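Heavy metal cation tricomponent efflux pump ZneA(CzcA-like) (Cupriavidus metallidurans, PDB 4K0J) exports zinc ions in exchange for protons as the inner-membrane pump of a three-component heavy metal efflux system of the RND superfamily. Local coordinates at residues L893-L902 with T991-A1000; F546-S554 with L981-L989. All blocks are in the same frame, centred on the assembly; numbering follows the deposited sequence.

Interaction 1 of 2, residues L893-L902 with T991-A1000; sequences LATLGGLVAL and TVVVGGLITA
Gly897 and Gly996 meet backbone to backbone, their CA atoms 3.5 Å apart, with no side chains to hold them off. Helix 893-902 and the helical part of 991-1000 consequently approach to 6.2 Å between axes, crossing steeply, with 122° between their N-to-C directions. At the centre the touching surfaces are mostly main chain: Gly897 CA faces Gly995 O at 3.1 Å and Gly898 CA faces Val992 O at 3.5 Å, both as CA-H...O contacts, and Ala894 CA meets Gly996 O likewise. Ala894/Gly898 and Gly897/Ala901 on one helix and Thr991/Gly995 on the other give the small-xxx-small pattern of closely packed membrane helices, here between two predicted transmembrane segments. Thr999 and Ala1000 come from the chain beyond the helix: the methyls of Ala894 and Ala1000 touch, CB to CB 3.9 Å, and the Thr999 side chain passes across that of Leu896, its OG1 beside Leu896 CG and CD2. At the other end, Thr991 turns CG2 anti to its own N (chi1 of OG1 -50°), laying that methyl on Ala901 CB at 3.6 Å. Its hydroxyl is hydrogen-bonded to Arg905 and to the Arg987 carbonyl. Around this shell, helix 911-939 closes one flank, Leu920 reaching Ala894 and Phe917 reaching Val992.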
ATOM      1  N   LEU C 893     -48.679  14.268  -0.166  1.00103.08           N
ATOM      2  CA  LEU C 893     -49.137  15.630  -0.417  1.00101.20           C
ATOM      3  C   LEU C 893     -48.122  16.375  -1.266  1.00 98.53           C
ATOM      4  O   LEU C 893     -48.480  17.193  -2.114  1.00 94.68           O
ATOM      5  CB  LEU C 893     -49.346  16.378   0.900  1.00101.54           C
ATOM      6  CG  LEU C 893     -50.338  15.785   1.901  1.00105.88           C
ATOM      7  CD1 LEU C 893     -50.503  16.711   3.094  1.00105.65           C
ATOM      8  CD2 LEU C 893     -51.677  15.524   1.236  1.00113.34           C
ATOM      9  N   ALA C 894     -46.849  16.083  -1.024  1.00100.34           N
ATOM     10  CA  ALA C 894     -45.761  16.684  -1.775  1.00101.24           C
ATOM     11  C   ALA C 894     -45.509  15.895  -3.050  1.00103.52           C
ATOM     12  O   ALA C 894     -45.070  16.447  -4.059  1.00104.95           O
ATOM     13  CB  ALA C 894     -44.507  16.734  -0.924  1.00 98.26           C
ATOM     14  N   THR C 895     -45.799  14.599  -2.993  1.00103.04           N
ATOM     15  CA  THR C 895     -45.590  13.708  -4.127  1.00101.71           C
ATOM     16  C   THR C 895     -46.445  14.123  -5.325  1.00109.28           C
ATOM     17  O   THR C 895     -46.028  13.969  -6.475  1.00115.69           O
ATOM     18  CB  THR C 895     -45.884  12.242  -3.744  1.00 95.32           C
ATOM     19  OG1 THR C 895     -45.099  11.878  -2.602  1.00 92.44           O
ATOM     20  CG2 THR C 895     -45.558  11.303  -4.891  1.00 91.92           C
ATOM     21  N   LEU C 896     -47.634  14.656  -5.046  1.00109.91           N
ATOM     22  CA  LEU C 896     -48.542  15.132  -6.089  1.00112.84           C
ATOM     23  C   LEU C 896     -47.854  16.124  -7.019  1.00106.96           C
ATOM     24  O   LEU C 896     -47.726  15.876  -8.218  1.00112.38           O
ATOM     25  CB  LEU C 896     -49.790  15.775  -5.473  1.00122.62           C
ATOM     26  CG  LEU C 896     -50.703  16.605  -6.389  1.00124.76           C
ATOM     27  CD1 LEU C 896     -51.384  15.748  -7.448  1.00120.43           C
ATOM     28  CD2 LEU C 896     -51.736  17.378  -5.575  1.00128.86           C
ATOM     29  N   GLY C 897     -47.402  17.242  -6.458  1.00 96.42           N
ATOM     30  CA  GLY C 897     -46.739  18.266  -7.240  1.00 96.79           C
ATOM     31  C   GLY C 897     -45.448  17.784  -7.872  1.00100.39           C
ATOM     32  O   GLY C 897     -45.113  18.163  -8.993  1.00 96.11           O
ATOM     33  N   GLY C 898     -44.730  16.930  -7.149  1.00105.20           N
ATOM     34  CA  GLY C 898     -43.461  16.406  -7.617  1.00102.58           C
ATOM     35  C   GLY C 898     -43.613  15.543  -8.850  1.00106.98           C
ATOM     36  O   GLY C 898     -42.646  15.300  -9.571  1.00112.36           O
ATOM     37  N   LEU C 899     -44.835  15.081  -9.096  1.00107.22           N
ATOM     38  CA  LEU C 899     -45.106  14.232 -10.249  1.00103.15           C
ATOM     39  C   LEU C 899     -45.890  14.955 -11.343  1.00104.65           C
ATOM     40  O   LEU C 899     -45.754  14.625 -12.522  1.00107.30           O
ATOM     41  CB  LEU C 899     -45.820  12.946  -9.821  1.00 94.25           C
ATOM     42  CG  LEU C 899     -44.998  12.003  -8.935  1.00 85.68           C
ATOM     43  CD1 LEU C 899     -45.811  10.788  -8.530  1.00 90.48           C
ATOM     44  CD2 LEU C 899     -43.724  11.575  -9.643  1.00 79.76           C
ATOM     45  N   VAL C 900     -46.704  15.939 -10.964  1.00 98.83           N
ATOM     46  CA  VAL C 900     -47.432  16.720 -11.962  1.00 99.00           C
ATOM     47  C   VAL C 900     -46.498  17.698 -12.663  1.00106.42           C
ATOM     48  O   VAL C 900     -46.761  18.127 -13.785  1.00104.62           O
ATOM     49  CB  VAL C 900     -48.625  17.498 -11.365  1.00 92.72           C
ATOM     50  CG1 VAL C 900     -49.585  16.553 -10.668  1.00 94.32           C
ATOM     51  CG2 VAL C 900     -48.146  18.586 -10.420  1.00 87.85           C
ATOM     52  N   ALA C 901     -45.404  18.043 -11.993  1.00116.48           N
ATOM     53  CA  ALA C 901     -44.428  18.965 -12.554  1.00121.17           C
ATOM     54  C   ALA C 901     -43.511  18.243 -13.535  1.00120.07           C
ATOM     55  O   ALA C 901     -43.000  18.848 -14.477  1.00131.66           O
ATOM     56  CB  ALA C 901     -43.623  19.628 -11.450  1.00120.95           C
ATOM     57  N   LEU C 902     -43.307  16.949 -13.309  1.00101.75           N
ATOM     58  CA  LEU C 902     -42.515  16.139 -14.228  1.00 88.06           C
ATOM     59  C   LEU C 902     -43.233  16.015 -15.568  1.00 90.53           C
ATOM     60  O   LEU C 902     -42.619  16.166 -16.624  1.00 90.45           O
ATOM     61  CB  LEU C 902     -42.226  14.757 -13.634  1.00 83.51           C
ATOM     62  CG  LEU C 902     -41.276  14.716 -12.432  1.00 75.92           C
ATOM     63  CD1 LEU C 902     -41.107  13.296 -11.914  1.00 67.65           C
ATOM     64  CD2 LEU C 902     -39.923  15.321 -12.783  1.00 71.42           C
ATOM     65  N   THR C 991     -37.408  20.714 -10.217  1.00 95.13           N
ATOM     66  CA  THR C 991     -38.776  20.473 -10.647  1.00106.54           C
ATOM     67  C   THR C 991     -39.574  19.752  -9.567  1.00106.53           C
ATOM     68  O   THR C 991     -40.665  20.189  -9.197  1.00117.56           O
ATOM     69  CB  THR C 991     -38.800  19.638 -11.934  1.00115.41           C
ATOM     70  OG1 THR C 991     -37.913  20.222 -12.896  1.00120.20           O
ATOM     71  CG2 THR C 991     -40.200  19.581 -12.509  1.00119.06           C
ATOM     72  N   VAL C 992     -39.021  18.651  -9.065  1.00 92.49           N
ATOM     73  CA  VAL C 992     -39.676  17.856  -8.029  1.00 85.47           C
ATOM     74  C   VAL C 992     -40.033  18.681  -6.794  1.00 90.08           C
ATOM     75  O   VAL C 992     -41.154  18.601  -6.286  1.00 91.22           O
ATOM     76  CB  VAL C 992     -38.800  16.664  -7.602  1.00 83.60           C
ATOM     77  CG1 VAL C 992     -39.305  16.066  -6.298  1.00 78.80           C
ATOM     78  CG2 VAL C 992     -38.761  15.616  -8.704  1.00 89.49           C
ATOM     79  N   VAL C 993     -39.086  19.480  -6.317  1.00 94.56           N
ATOM     80  CA  VAL C 993     -39.318  20.285  -5.121  1.00 94.16           C
ATOM     81  C   VAL C 993     -40.256  21.465  -5.375  1.00106.28           C
ATOM     82  O   VAL C 993     -41.263  21.617  -4.683  1.00114.63           O
ATOM     83  CB  VAL C 993     -38.003  20.800  -4.508  1.00 76.21           C
ATOM     84  CG1 VAL C 993     -38.295  21.814  -3.420  1.00 75.48           C
ATOM     85  CG2 VAL C 993     -37.179  19.644  -3.959  1.00 65.99           C
ATOM     86  N   VAL C 994     -39.923  22.295  -6.363  1.00101.97           N
ATOM     87  CA  VAL C 994     -40.729  23.470  -6.696  1.00 95.51           C
ATOM     88  C   VAL C 994     -42.185  23.098  -6.966  1.00 94.80           C
ATOM     89  O   VAL C 994     -43.101  23.692  -6.397  1.00 97.11           O
ATOM     90  CB  VAL C 994     -40.155  24.238  -7.912  1.00 85.26           C
ATOM     91  CG1 VAL C 994     -41.156  25.259  -8.428  1.00 85.41           C
ATOM     92  CG2 VAL C 994     -38.856  24.925  -7.537  1.00 80.82           C
ATOM     93  N   GLY C 995     -42.390  22.102  -7.822  1.00 88.65           N
ATOM     94  CA  GLY C 995     -43.729  21.646  -8.141  1.00 88.37           C
ATOM     95  C   GLY C 995     -44.392  20.933  -6.979  1.00 89.59           C
ATOM     96  O   GLY C 995     -45.589  21.092  -6.744  1.00 88.76           O
ATOM     97  N   GLY C 996     -43.605  20.156  -6.242  1.00 98.44           N
ATOM     98  CA  GLY C 996     -44.124  19.358  -5.147  1.00112.77           C
ATOM     99  C   GLY C 996     -44.258  20.085  -3.824  1.00123.24           C
ATOM    100  O   GLY C 996     -44.574  19.470  -2.807  1.00128.42           O
ATOM    101  N   LEU C 997     -44.019  21.390  -3.829  1.00120.55           N
ATOM    102  CA  LEU C 997     -44.140  22.179  -2.612  1.00115.88           C
ATOM    103  C   LEU C 997     -45.257  23.194  -2.766  1.00111.46           C
ATOM    104  O   LEU C 997     -45.824  23.661  -1.782  1.00113.74           O
ATOM    105  CB  LEU C 997     -42.823  22.886  -2.295  1.00114.45           C
ATOM    106  CG  LEU C 997     -42.583  23.266  -0.834  1.00113.06           C
ATOM    107  CD1 LEU C 997     -42.614  22.029   0.050  1.00110.95           C
ATOM    108  CD2 LEU C 997     -41.258  23.993  -0.691  1.00110.63           C
ATOM    109  N   ILE C 998     -45.572  23.531  -4.012  1.00107.36           N
ATOM    110  CA  ILE C 998     -46.632  24.486  -4.301  1.00107.97           C
ATOM    111  C   ILE C 998     -47.986  23.776  -4.350  1.00106.13           C
ATOM    112  O   ILE C 998     -49.028  24.413  -4.504  1.00107.80           O
ATOM    113  CB  ILE C 998     -46.363  25.248  -5.621  1.00111.97           C
ATOM    114  CG1 ILE C 998     -47.069  26.609  -5.620  1.00119.37           C
ATOM    115  CG2 ILE C 998     -46.761  24.407  -6.827  1.00111.14           C
ATOM    116  CD1 ILE C 998     -46.781  27.450  -6.848  1.00119.56           C
ATOM    117  N   THR C 999     -47.964  22.453  -4.216  1.00102.11           N
ATOM    118  CA  THR C 999     -49.194  21.669  -4.148  1.00101.75           C
ATOM    119  C   THR C 999     -49.202  20.820  -2.884  1.00 96.84           C
ATOM    120  O   THR C 999     -50.030  19.923  -2.731  1.00 93.88           O
ATOM    121  CB  THR C 999     -49.354  20.723  -5.354  1.00106.25           C
ATOM    122  OG1 THR C 999     -48.635  19.510  -5.108  1.00106.01           O
ATOM    123  CG2 THR C 999     -48.848  21.374  -6.636  1.00109.41           C
ATOM    124  N   ALA C1000     -48.264  21.100  -1.987  1.00 98.64           N
ATOM    125  CA  ALA C1000     -48.165  20.369  -0.732  1.00105.34           C
ATOM    126  C   ALA C1000     -48.631  21.243   0.417  1.00113.05           C
ATOM    127  O   ALA C1000     -49.222  20.757   1.380  1.00125.92           O
ATOM    128  CB  ALA C1000     -46.738  19.911  -0.498  1.00107.12           C
TER

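Interaction 2 of 2, residues F546-S554 with L981-L989; sequences FLPYLDEGS and LGSDVQRPL
Leu550 and Asp984 mark the nearest passage of the two backbones, 4.8 Å between their CA atoms, and from there the chains run in opposite senses, Pro548 beside Val985 and Asp551 beside Leu981, without strand pairing. Side chains and carbonyls do the joining. The Asp984 carbonyl is bordered by two apolar groups: Pro548 sets its ring carbon CG against Asp984 O, and Leu550 brings CD1 to the same oxygen. Beyond it, Leu550 lies side by side with Val985, CD1 to CB 4.1 Å, and the Pro548 ring reaches the ring of Pro988, CG to CG 4.1 Å, at the start of helix 986-997. Leu981 reaches along the chain from Asp551 to Gly553: its side chain crosses that of Asp551 at a slant, CD2 sits 3.3 Å from Asp551 O, close to Glu552 O as well, and CD1 comes to 4.0 Å from Gly553 CA.

The side chain of Asp984 lies against the Leu550-Asp551 link, its CG 3.5 Å from Asp551 N. With CG anti to its carbonyl carbon (chi1 -70°), Asp984 also stays within reach of Arg987, whose NH2 donates to OD1 at 3.3 Å in a nearly straight salt bridge, in the guanidinium plane but from above the carboxylate plane. This pairing probably tempers the repulsion between the Asp984 and Asp551 carboxylates; Asp551 also has a weak hydrogen bond to Tyr618 and a long, weak ion pair with Lys627. The Gln650 side-chain amide bonds Leu550 O and Glu552 N, steadying the backbone there, while the Glu552 carboxylate takes Met652 N. The contact lies where, in the RND fold, the chain leaving the seventh predicted transmembrane helix for the porter domain meets the connection between the last two.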
ATOM      1  N   PHE C 546     -32.417   6.928 -15.915  1.00 81.53           N
ATOM      2  CA  PHE C 546     -31.397   6.745 -14.890  1.00 72.57           C
ATOM      3  C   PHE C 546     -30.713   8.072 -14.591  1.00 66.10           C
ATOM      4  O   PHE C 546     -30.317   8.338 -13.458  1.00 71.27           O
ATOM      5  CB  PHE C 546     -30.363   5.703 -15.307  1.00 70.20           C
ATOM      6  CG  PHE C 546     -29.202   5.604 -14.364  1.00 66.20           C
ATOM      7  CD1 PHE C 546     -27.989   6.190 -14.675  1.00 61.74           C
ATOM      8  CD2 PHE C 546     -29.329   4.945 -13.156  1.00 64.41           C
ATOM      9  CE1 PHE C 546     -26.921   6.110 -13.807  1.00 54.78           C
ATOM     10  CE2 PHE C 546     -28.262   4.858 -12.285  1.00 65.49           C
ATOM     11  CZ  PHE C 546     -27.055   5.442 -12.612  1.00 57.22           C
ATOM     12  N   LEU C 547     -30.567   8.891 -15.625  1.00 55.28           N
ATOM     13  CA  LEU C 547     -30.112  10.267 -15.477  1.00 54.54           C
ATOM     14  C   LEU C 547     -30.407  11.034 -16.761  1.00 58.73           C
ATOM     15  O   LEU C 547     -30.448  10.443 -17.838  1.00 54.79           O
ATOM     16  CB  LEU C 547     -28.619  10.333 -15.113  1.00 58.09           C
ATOM     17  CG  LEU C 547     -27.584   9.466 -15.845  1.00 72.95           C
ATOM     18  CD1 LEU C 547     -27.323   9.913 -17.288  1.00 74.58           C
ATOM     19  CD2 LEU C 547     -26.283   9.435 -15.056  1.00 71.95           C
ATOM     20  N   PRO C 548     -30.631  12.353 -16.648  1.00 67.54           N
ATOM     21  CA  PRO C 548     -30.831  13.195 -17.832  1.00 69.94           C
ATOM     22  C   PRO C 548     -29.592  13.241 -18.722  1.00 75.33           C
ATOM     23  O   PRO C 548     -28.530  12.754 -18.327  1.00 78.59           O
ATOM     24  CB  PRO C 548     -31.128  14.581 -17.239  1.00 67.47           C
ATOM     25  CG  PRO C 548     -30.660  14.520 -15.826  1.00 66.48           C
ATOM     26  CD  PRO C 548     -30.837  13.102 -15.397  1.00 70.69           C
ATOM     27  N   TYR C 549     -29.740  13.832 -19.906  1.00 71.77           N
ATOM     28  CA  TYR C 549     -28.707  13.822 -20.943  1.00 62.44           C
ATOM     29  C   TYR C 549     -27.311  14.236 -20.469  1.00 70.22           C
ATOM     30  O   TYR C 549     -26.309  13.711 -20.964  1.00 89.18           O
ATOM     31  CB  TYR C 549     -29.144  14.691 -22.122  1.00 60.73           C
ATOM     32  CG  TYR C 549     -28.075  14.913 -23.168  1.00 60.37           C
ATOM     33  CD1 TYR C 549     -27.742  13.913 -24.074  1.00 48.47           C
ATOM     34  CD2 TYR C 549     -27.406  16.128 -23.256  1.00 61.00           C
ATOM     35  CE1 TYR C 549     -26.768  14.115 -25.034  1.00 47.50           C
ATOM     36  CE2 TYR C 549     -26.435  16.339 -24.211  1.00 57.17           C
ATOM     37  CZ  TYR C 549     -26.119  15.332 -25.094  1.00 55.84           C
ATOM     38  OH  TYR C 549     -25.149  15.557 -26.039  1.00 58.26           O
ATOM     39  N   LEU C 550     -27.252  15.160 -19.511  1.00 52.01           N
ATOM     40  CA  LEU C 550     -25.982  15.686 -19.006  1.00 52.57           C
ATOM     41  C   LEU C 550     -25.133  16.276 -20.130  1.00 53.45           C
ATOM     42  O   LEU C 550     -24.215  15.627 -20.635  1.00 53.61           O
ATOM     43  CB  LEU C 550     -25.194  14.614 -18.242  1.00 45.03           C
ATOM     44  CG  LEU C 550     -24.991  14.858 -16.743  1.00 43.68           C
ATOM     45  CD1 LEU C 550     -26.223  14.438 -15.944  1.00 44.99           C
ATOM     46  CD2 LEU C 550     -23.746  14.154 -16.236  1.00 41.52           C
ATOM     47  N   ASP C 551     -25.445  17.513 -20.505  1.00 47.05           N
ATOM     48  CA  ASP C 551     -24.830  18.152 -21.661  1.00 50.76           C
ATOM     49  C   ASP C 551     -23.373  18.554 -21.432  1.00 53.69           C
ATOM     50  O   ASP C 551     -23.062  19.345 -20.542  1.00 63.59           O
ATOM     51  CB  ASP C 551     -25.646  19.378 -22.072  1.00 60.91           C
ATOM     52  CG  ASP C 551     -25.474  19.736 -23.537  1.00 63.25           C
ATOM     53  OD1 ASP C 551     -24.499  19.272 -24.162  1.00 64.72           O
ATOM     54  OD2 ASP C 551     -26.317  20.489 -24.066  1.00 63.30           O
ATOM     55  N   GLU C 552     -22.482  17.994 -22.243  1.00 45.34           N
ATOM     56  CA  GLU C 552     -21.088  18.404 -22.237  1.00 49.09           C
ATOM     57  C   GLU C 552     -20.896  19.463 -23.327  1.00 56.05           C
ATOM     58  O   GLU C 552     -21.859  19.886 -23.968  1.00 59.76           O
ATOM     59  CB  GLU C 552     -20.179  17.195 -22.473  1.00 46.46           C
ATOM     60  CG  GLU C 552     -20.518  15.989 -21.601  1.00 42.04           C
ATOM     61  CD  GLU C 552     -19.639  14.774 -21.882  1.00 45.43           C
ATOM     62  OE1 GLU C 552     -18.785  14.830 -22.794  1.00 38.57           O
ATOM     63  OE2 GLU C 552     -19.811  13.756 -21.183  1.00 50.24           O
ATOM     64  N   GLY C 553     -19.659  19.893 -23.542  1.00 57.79           N
ATOM     65  CA  GLY C 553     -19.399  20.925 -24.527  1.00 71.28           C
ATOM     66  C   GLY C 553     -19.602  20.495 -25.972  1.00 75.69           C
ATOM     67  O   GLY C 553     -19.791  21.336 -26.853  1.00 73.03           O
ATOM     68  N   SER C 554     -19.577  19.188 -26.217  1.00 71.30           N
ATOM     69  CA  SER C 554     -19.511  18.682 -27.583  1.00 54.30           C
ATOM     70  C   SER C 554     -20.341  17.427 -27.822  1.00 45.90           C
ATOM     71  O   SER C 554     -21.214  17.085 -27.027  1.00 45.88           O
ATOM     72  CB  SER C 554     -18.050  18.415 -27.959  1.00 45.31           C
ATOM     73  OG  SER C 554     -17.382  17.714 -26.927  1.00 31.34           O
ATOM     74  N   LEU C 981     -24.408  24.840 -19.536  1.00 90.27           N
ATOM     75  CA  LEU C 981     -23.805  23.562 -19.180  1.00 71.83           C
ATOM     76  C   LEU C 981     -23.657  23.452 -17.670  1.00 64.52           C
ATOM     77  O   LEU C 981     -23.006  24.289 -17.047  1.00 55.71           O
ATOM     78  CB  LEU C 981     -22.429  23.423 -19.833  1.00 40.87           C
ATOM     79  CG  LEU C 981     -22.350  23.460 -21.358  1.00 41.19           C
ATOM     80  CD1 LEU C 981     -20.901  23.473 -21.801  1.00 40.91           C
ATOM     81  CD2 LEU C 981     -23.090  22.275 -21.968  1.00 45.70           C
ATOM     82  N   GLY C 982     -24.258  22.421 -17.083  1.00 67.77           N
ATOM     83  CA  GLY C 982     -24.127  22.185 -15.656  1.00 67.77           C
ATOM     84  C   GLY C 982     -25.452  22.208 -14.927  1.00 68.62           C
ATOM     85  O   GLY C 982     -25.513  21.999 -13.715  1.00 62.18           O
ATOM     86  N   SER C 983     -26.518  22.467 -15.671  1.00 77.36           N
ATOM     87  CA  SER C 983     -27.857  22.484 -15.107  1.00 84.52           C
ATOM     88  C   SER C 983     -28.603  21.232 -15.526  1.00 85.44           C
ATOM     89  O   SER C 983     -29.810  21.120 -15.327  1.00 90.21           O
ATOM     90  CB  SER C 983     -28.615  23.717 -15.593  1.00 94.08           C
ATOM     91  OG  SER C 983     -28.754  23.701 -17.004  1.00 95.23           O
ATOM     92  N   ASP C 984     -27.875  20.288 -16.109  1.00 87.10           N
ATOM     93  CA  ASP C 984     -28.486  19.083 -16.657  1.00 89.34           C
ATOM     94  C   ASP C 984     -28.576  17.957 -15.634  1.00 76.12           C
ATOM     95  O   ASP C 984     -28.510  16.785 -15.988  1.00 87.80           O
ATOM     96  CB  ASP C 984     -27.714  18.607 -17.891  1.00 94.69           C
ATOM     97  CG  ASP C 984     -27.889  19.527 -19.081  1.00 96.21           C
ATOM     98  OD1 ASP C 984     -28.789  19.261 -19.904  1.00 99.94           O
ATOM     99  OD2 ASP C 984     -27.127  20.511 -19.200  1.00 93.75           O
ATOM    100  N   VAL C 985     -28.722  18.312 -14.365  1.00 51.95           N
ATOM    101  CA  VAL C 985     -28.891  17.315 -13.317  1.00 51.66           C
ATOM    102  C   VAL C 985     -29.591  17.942 -12.125  1.00 62.27           C
ATOM    103  O   VAL C 985     -30.082  17.245 -11.240  1.00 64.22           O
ATOM    104  CB  VAL C 985     -27.542  16.725 -12.865  1.00 50.95           C
ATOM    105  CG1 VAL C 985     -26.841  17.666 -11.890  1.00 43.55           C
ATOM    106  CG2 VAL C 985     -27.748  15.359 -12.233  1.00 45.57           C
ATOM    107  N   GLN C 986     -29.640  19.269 -12.119  1.00 71.37           N
ATOM    108  CA  GLN C 986     -30.248  20.023 -11.034  1.00 79.20           C
ATOM    109  C   GLN C 986     -31.741  20.185 -11.280  1.00 77.70           C
ATOM    110  O   GLN C 986     -32.547  20.125 -10.353  1.00 78.06           O
ATOM    111  CB  GLN C 986     -29.599  21.400 -10.946  1.00 86.06           C
ATOM    112  CG  GLN C 986     -28.105  21.382 -11.191  1.00 89.26           C
ATOM    113  CD  GLN C 986     -27.570  22.744 -11.573  1.00 95.93           C
ATOM    114  OE1 GLN C 986     -28.334  23.684 -11.807  1.00 94.86           O
ATOM    115  NE2 GLN C 986     -26.250  22.859 -11.642  1.00100.37           N
ATOM    116  N   ARG C 987     -32.099  20.397 -12.542  1.00 75.34           N
ATOM    117  CA  ARG C 987     -33.492  20.569 -12.936  1.00 77.67           C
ATOM    118  C   ARG C 987     -34.459  19.471 -12.478  1.00 82.01           C
ATOM    119  O   ARG C 987     -35.626  19.756 -12.249  1.00 88.81           O
ATOM    120  CB  ARG C 987     -33.606  20.773 -14.445  1.00 74.45           C
ATOM    121  CG  ARG C 987     -32.924  22.026 -14.941  1.00 81.58           C
ATOM    122  CD  ARG C 987     -33.287  22.299 -16.384  1.00 92.68           C
ATOM    123  NE  ARG C 987     -33.042  21.139 -17.235  1.00100.21           N
ATOM    124  CZ  ARG C 987     -31.872  20.859 -17.797  1.00100.85           C
ATOM    125  NH1 ARG C 987     -30.832  21.654 -17.597  1.00100.61           N
ATOM    126  NH2 ARG C 987     -31.739  19.781 -18.556  1.00104.71           N
ATOM    127  N   PRO C 988     -33.996  18.210 -12.378  1.00 72.35           N
ATOM    128  CA  PRO C 988     -34.894  17.219 -11.778  1.00 74.88           C
ATOM    129  C   PRO C 988     -35.281  17.536 -10.334  1.00 74.43           C
ATOM    130  O   PRO C 988     -36.478  17.578 -10.036  1.00 78.04           O
ATOM    131  CB  PRO C 988     -34.067  15.935 -11.831  1.00 74.13           C
ATOM    132  CG  PRO C 988     -33.240  16.100 -13.035  1.00 69.20           C
ATOM    133  CD  PRO C 988     -32.876  17.558 -13.082  1.00 65.56           C
ATOM    134  N   LEU C 989     -34.299  17.750  -9.462  1.00 74.52           N
ATOM    135  CA  LEU C 989     -34.584  18.078  -8.065  1.00 78.65           C
ATOM    136  C   LEU C 989     -35.367  19.384  -7.977  1.00 80.28           C
ATOM    137  O   LEU C 989     -36.306  19.507  -7.189  1.00 80.19           O
ATOM    138  CB  LEU C 989     -33.299  18.189  -7.238  1.00 70.58           C
ATOM    139  CG  LEU C 989     -32.281  17.050  -7.324  1.00 65.59           C
ATOM    140  CD1 LEU C 989     -31.183  17.412  -8.297  1.00 64.18           C
ATOM    141  CD2 LEU C 989     -31.692  16.725  -5.964  1.00 59.47           C
TER

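How the interactions relate
Interactions 1 and 2 lie about 20 Å apart, centre to centre, and share helix 986-997: its first residues, with the loop before them, serve interaction 2, and the following residues serve interaction 1. Their other partners come from distant parts of the chain, 546-554 from the loop after helix 521-536 and 893-902 from helix 891-905, so in sequence the segments alternate, 546-554, 893-902, 981-989 and 991-1000. Helix 911-939 touches residues of both. One helix is thus packed inside the membrane domain by interaction 1 and, by interaction 2, against the chain that leads toward strand 554-560, so the same helix touches both the membrane bundle and the chain entering the periplasmic part.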